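Local coordinates for putative ADP-Ribosyltransferase Scabin (PDB 5EWY), which probably transfers ADP-ribose from NAD+ to DNA, as a toxin of the plant pathogen Streptomyces scabiei, and is bound here to an inhibitor, at residues 84-89 and 170-175; 49-54 and 161-166. All coordinates share one frame; numbering follows the deposited sequence.

Contact 1 of 2, residues 84-89 and 170-175; sequences AVVFEQ and EFVIGV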
# COMPACT_ATOMS: atom_id res chain seq x y z
N ALA A 84 -14.94 5.33 5.77
CA ALA A 84 -15.07 6.28 6.87
C ALA A 84 -13.88 6.16 7.81
O ALA A 84 -13.39 7.17 8.33
CB ALA A 84 -16.39 6.07 7.60
N VAL A 85 -13.38 4.94 8.01
CA VAL A 85 -12.27 4.71 8.91
C VAL A 85 -10.95 5.05 8.23
O VAL A 85 -10.10 5.76 8.79
CB VAL A 85 -12.29 3.24 9.37
CG1 VAL A 85 -11.11 2.95 10.28
CG2 VAL A 85 -13.64 2.89 10.03
N VAL A 86 -10.74 4.54 7.01
CA VAL A 86 -9.48 4.75 6.32
C VAL A 86 -9.27 6.22 5.98
O VAL A 86 -8.16 6.74 6.12
CB VAL A 86 -9.42 3.88 5.06
CG1 VAL A 86 -8.19 4.20 4.22
CG2 VAL A 86 -9.40 2.42 5.42
N PHE A 87 -10.31 6.93 5.57
CA PHE A 87 -10.10 8.34 5.25
C PHE A 87 -9.79 9.15 6.51
O PHE A 87 -9.09 10.16 6.42
CB PHE A 87 -11.31 8.92 4.53
CG PHE A 87 -11.56 8.35 3.16
CD1 PHE A 87 -10.63 7.52 2.53
CD2 PHE A 87 -12.72 8.69 2.49
CE1 PHE A 87 -10.89 7.00 1.25
CE2 PHE A 87 -12.96 8.18 1.22
CZ PHE A 87 -12.06 7.35 0.60
N GLU A 88 -10.28 8.73 7.67
CA GLU A 88 -9.94 9.44 8.89
C GLU A 88 -8.55 9.10 9.40
O GLU A 88 -7.80 9.99 9.82
CB GLU A 88 -11.01 9.14 9.94
CG GLU A 88 -10.87 9.95 11.21
CD GLU A 88 -12.21 10.32 11.81
OE1 GLU A 88 -13.01 10.96 11.10
OE2 GLU A 88 -12.46 9.95 12.98
N GLN A 89 -8.17 7.82 9.38
CA GLN A 89 -6.95 7.35 10.03
C GLN A 89 -5.79 7.11 9.09
O GLN A 89 -4.67 6.94 9.56
CB GLN A 89 -7.17 5.97 10.67
CG GLN A 89 -8.14 5.89 11.75
CD GLN A 89 -8.26 4.47 12.26
OE1 GLN A 89 -7.63 3.53 11.76
NE2 GLN A 89 -9.06 4.31 13.26
N GLU A 170 -3.57 11.63 3.75
CA GLU A 170 -3.34 12.58 2.66
C GLU A 170 -2.86 11.88 1.39
O GLU A 170 -2.87 12.50 0.32
CB GLU A 170 -2.35 13.68 3.08
CG GLU A 170 -0.93 13.22 3.29
CD GLU A 170 -0.04 14.28 3.89
OE1 GLU A 170 0.36 15.21 3.14
OE2 GLU A 170 0.26 14.18 5.10
N PHE A 171 -2.38 10.65 1.50
CA PHE A 171 -1.89 9.90 0.35
C PHE A 171 -2.87 8.86 -0.16
O PHE A 171 -2.54 8.09 -1.07
CB PHE A 171 -0.55 9.23 0.67
CG PHE A 171 0.49 10.19 1.15
CD1 PHE A 171 1.02 11.15 0.29
CD2 PHE A 171 0.91 10.17 2.47
CE1 PHE A 171 1.96 12.04 0.74
CE2 PHE A 171 1.86 11.07 2.91
CZ PHE A 171 2.39 12.00 2.05
N VAL A 172 -4.07 8.81 0.41
CA VAL A 172 -5.13 7.92 -0.05
C VAL A 172 -6.04 8.75 -0.96
O VAL A 172 -6.70 9.69 -0.51
CB VAL A 172 -5.90 7.30 1.12
CG1 VAL A 172 -7.03 6.44 0.58
CG2 VAL A 172 -4.94 6.47 1.97
N ILE A 173 -6.07 8.39 -2.25
CA ILE A 173 -6.87 9.15 -3.21
C ILE A 173 -8.36 8.95 -2.94
O ILE A 173 -9.14 9.90 -2.95
CB ILE A 173 -6.56 8.70 -4.65
CG1 ILE A 173 -5.09 8.83 -5.00
CG2 ILE A 173 -7.41 9.51 -5.59
CD1 ILE A 173 -4.73 8.01 -6.22
N GLY A 174 -8.76 7.71 -2.75
CA GLY A 174 -10.18 7.35 -2.73
C GLY A 174 -10.32 5.85 -2.78
O GLY A 174 -9.36 5.12 -2.55
N VAL A 175 -11.54 5.40 -3.09
CA VAL A 175 -11.86 3.99 -2.98
C VAL A 175 -13.00 3.67 -3.93
O VAL A 175 -13.86 4.50 -4.20
CB VAL A 175 -12.25 3.66 -1.51
CG1 VAL A 175 -13.59 4.32 -1.12
CG2 VAL A 175 -12.35 2.14 -1.27
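Phe87, on the helix 83-89, pushes the far end of its ring against the start of strand 172-179 and carries most of this wholly apolar contact. Its CZ lies 3.8 Å from Gly174 CA and the same CZ 3.8 Å from Val175 CG1, while CE1 comes to 4.0 Å from Val172 CG1. The ring meets all three obliquely, crossing the side chain of Val172 at roughly a right angle. Its first torsion, -67°, sets CG beside the backbone N and opposite the carbonyl carbon, which swings the ring out from the helix to the strand. Val175 turns CG1 to the ring from between its own backbone N and carbonyl carbon (chi1 68°). A second, looser aliphatic contact lies alongside, Val86 CG1 to Val172 CG1 at 4.4 Å.

The backbones themselves stay apart: the helix and strand axes approach to 9.8 Å and run nearly antiparallel, at 172°, and no hydrogen bond joins the two segments. A classic beta bulge sets Ile173 and Gly174 together across from Tyr136 of strand 133-137. Gly174, the second bulge residue, meets CZ of Phe87 through its CA.

Polar links are made around the contact by neighbouring residues. Phe87 O accepts hydrogen bonds from the side chains of Thr169 and His195, and Asn193 ND2 bonds to Val172 O. Tyr135 of strand 133-137 adds further packing against Val86, Phe87 and Val175.

Helix 83-89 is thus seated on the four-stranded antiparallel sheet of this ADP-ribosyltransferase domain by buried hydrocarbon surfaces alone across these two segments; complementarity of shape, with the aromatic ring bridging Val172, Gly174 and Val175, takes the place of directional bonding.

Contact 2 of 2, residues 49-54 and 161-166; sequences VHAAAD and VAFPGG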
# COMPACT_ATOMS: atom_id res chain seq x y z
N VAL A 49 10.30 6.98 4.84
CA VAL A 49 8.96 6.70 5.35
C VAL A 49 8.22 8.00 5.58
O VAL A 49 7.41 8.12 6.50
CB VAL A 49 8.99 5.80 6.60
CG1 VAL A 49 9.56 4.44 6.25
CG2 VAL A 49 9.78 6.45 7.73
N HIS A 50 8.47 8.98 4.72
CA HIS A 50 7.69 10.21 4.74
C HIS A 50 6.20 9.94 4.82
O HIS A 50 5.46 10.70 5.44
CB HIS A 50 7.99 11.02 3.48
CG HIS A 50 7.19 12.28 3.38
ND1 HIS A 50 7.36 13.33 4.25
CD2 HIS A 50 6.20 12.65 2.53
CE1 HIS A 50 6.52 14.30 3.93
NE2 HIS A 50 5.81 13.92 2.89
N ALA A 51 5.73 8.87 4.17
CA ALA A 51 4.31 8.62 4.07
C ALA A 51 3.72 7.99 5.32
O ALA A 51 2.50 7.88 5.40
CB ALA A 51 4.04 7.67 2.91
N ALA A 52 4.54 7.62 6.29
CA ALA A 52 4.09 6.76 7.37
C ALA A 52 3.00 7.42 8.22
O ALA A 52 3.13 8.58 8.63
CB ALA A 52 5.28 6.39 8.25
N ALA A 53 1.93 6.66 8.49
CA ALA A 53 0.94 7.08 9.47
C ALA A 53 1.39 6.85 10.90
O ALA A 53 0.91 7.54 11.80
CB ALA A 53 -0.38 6.34 9.22
N ASP A 54 2.31 5.91 11.13
CA ASP A 54 2.88 5.64 12.44
C ASP A 54 4.39 5.82 12.31
O ASP A 54 5.10 4.90 11.89
CB ASP A 54 2.54 4.23 12.92
CG ASP A 54 2.88 4.03 14.38
OD1 ASP A 54 3.75 4.75 14.89
OD2 ASP A 54 2.26 3.13 15.00
N VAL A 161 4.02 -3.59 -2.82
CA VAL A 161 4.80 -2.51 -2.24
C VAL A 161 4.38 -2.41 -0.78
O VAL A 161 3.20 -2.21 -0.46
CB VAL A 161 4.59 -1.18 -2.99
CG1 VAL A 161 5.37 -0.04 -2.31
CG2 VAL A 161 4.98 -1.29 -4.47
N ALA A 162 5.35 -2.57 0.12
CA ALA A 162 5.08 -2.60 1.55
C ALA A 162 5.47 -1.27 2.19
O ALA A 162 6.63 -0.85 2.11
CB ALA A 162 5.88 -3.71 2.21
N PHE A 163 4.50 -0.61 2.84
CA PHE A 163 4.73 0.70 3.43
C PHE A 163 5.07 0.58 4.90
O PHE A 163 4.18 0.31 5.72
CB PHE A 163 3.53 1.63 3.22
CG PHE A 163 3.53 2.24 1.86
CD1 PHE A 163 4.19 3.43 1.62
CD2 PHE A 163 2.95 1.57 0.79
CE1 PHE A 163 4.25 3.96 0.34
CE2 PHE A 163 3.01 2.08 -0.49
CZ PHE A 163 3.66 3.28 -0.72
N PRO A 164 6.33 0.74 5.31
CA PRO A 164 6.66 0.67 6.74
C PRO A 164 6.09 1.87 7.47
O PRO A 164 6.30 3.02 7.07
CB PRO A 164 8.19 0.68 6.77
CG PRO A 164 8.64 0.51 5.34
CD PRO A 164 7.52 1.06 4.49
N GLY A 165 5.33 1.61 8.53
CA GLY A 165 4.62 2.65 9.22
C GLY A 165 3.29 3.00 8.59
O GLY A 165 2.61 3.91 9.09
N GLY A 166 2.90 2.30 7.54
CA GLY A 166 1.64 2.57 6.87
C GLY A 166 1.66 3.85 6.07
O GLY A 166 2.70 4.29 5.56
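Gly165 O receives the backbone N-H groups of two successive residues, Ala53 and Asp54. The bond from Asp54 N is the stronger: 2.9 Å to Gly165 O, 157° at the hydrogen. Ala53 N lies equally near Gly165 O, but its angle of 116° makes that bond weak. The carboxylate of Asp54 leads away to a salt bridge with Arg56, while Arg168 NH1 bonds to His50 O and Ala52 O. Ala52 CA directs its hydrogen almost straight at Gly166 O, a CA-H...O contact of 3.4 Å.

Two turns bring these groups together, a type I turn from Val49 to Ala52 and a type II turn from Phe163 to Gly166 at the end of strand 160-164. Gly165 has a positive phi, and the face where a side chain would stand is pressed against Ala52 CB and Asp54 O, so the close backbone approach depends on glycine.

Farther out the packing is mostly apolar. Val49 CG1 lies 4.0 Å from Pro164 CB and also rests on the Pro164 carbonyl, 3.6 Å from Pro164 O. Ala51 CB touches the Phe163 ring obliquely at CD1.

A buried carbonyl, held by one good amide bond and a second, weak one, therefore anchors the N-terminal loop to the end of the strand, chiefly through main-chain chemistry, with apolar side chains packed around it.

Contact 1 and contact 2 have centres about 14 Å apart and meet through Phe171, whose CE2 is 3.7 Å from Ala51 CA and whose CZ is 3.9 Å from His50 CD2. Their segments alternate along the chain, and strand 160-164 is followed directly by strand 172-179, so a short connection links the two sheets they belong to. Arg168, in that connection, bonds to the 49-54 loop and forms a salt bridge with Glu170. Neither contact supplies a residue of the inhibitor pocket: the side chains of Val86 and Phe163 each stay about 10 Å from the ligand, although strand 160-164 also carries the pocket residue Glu160.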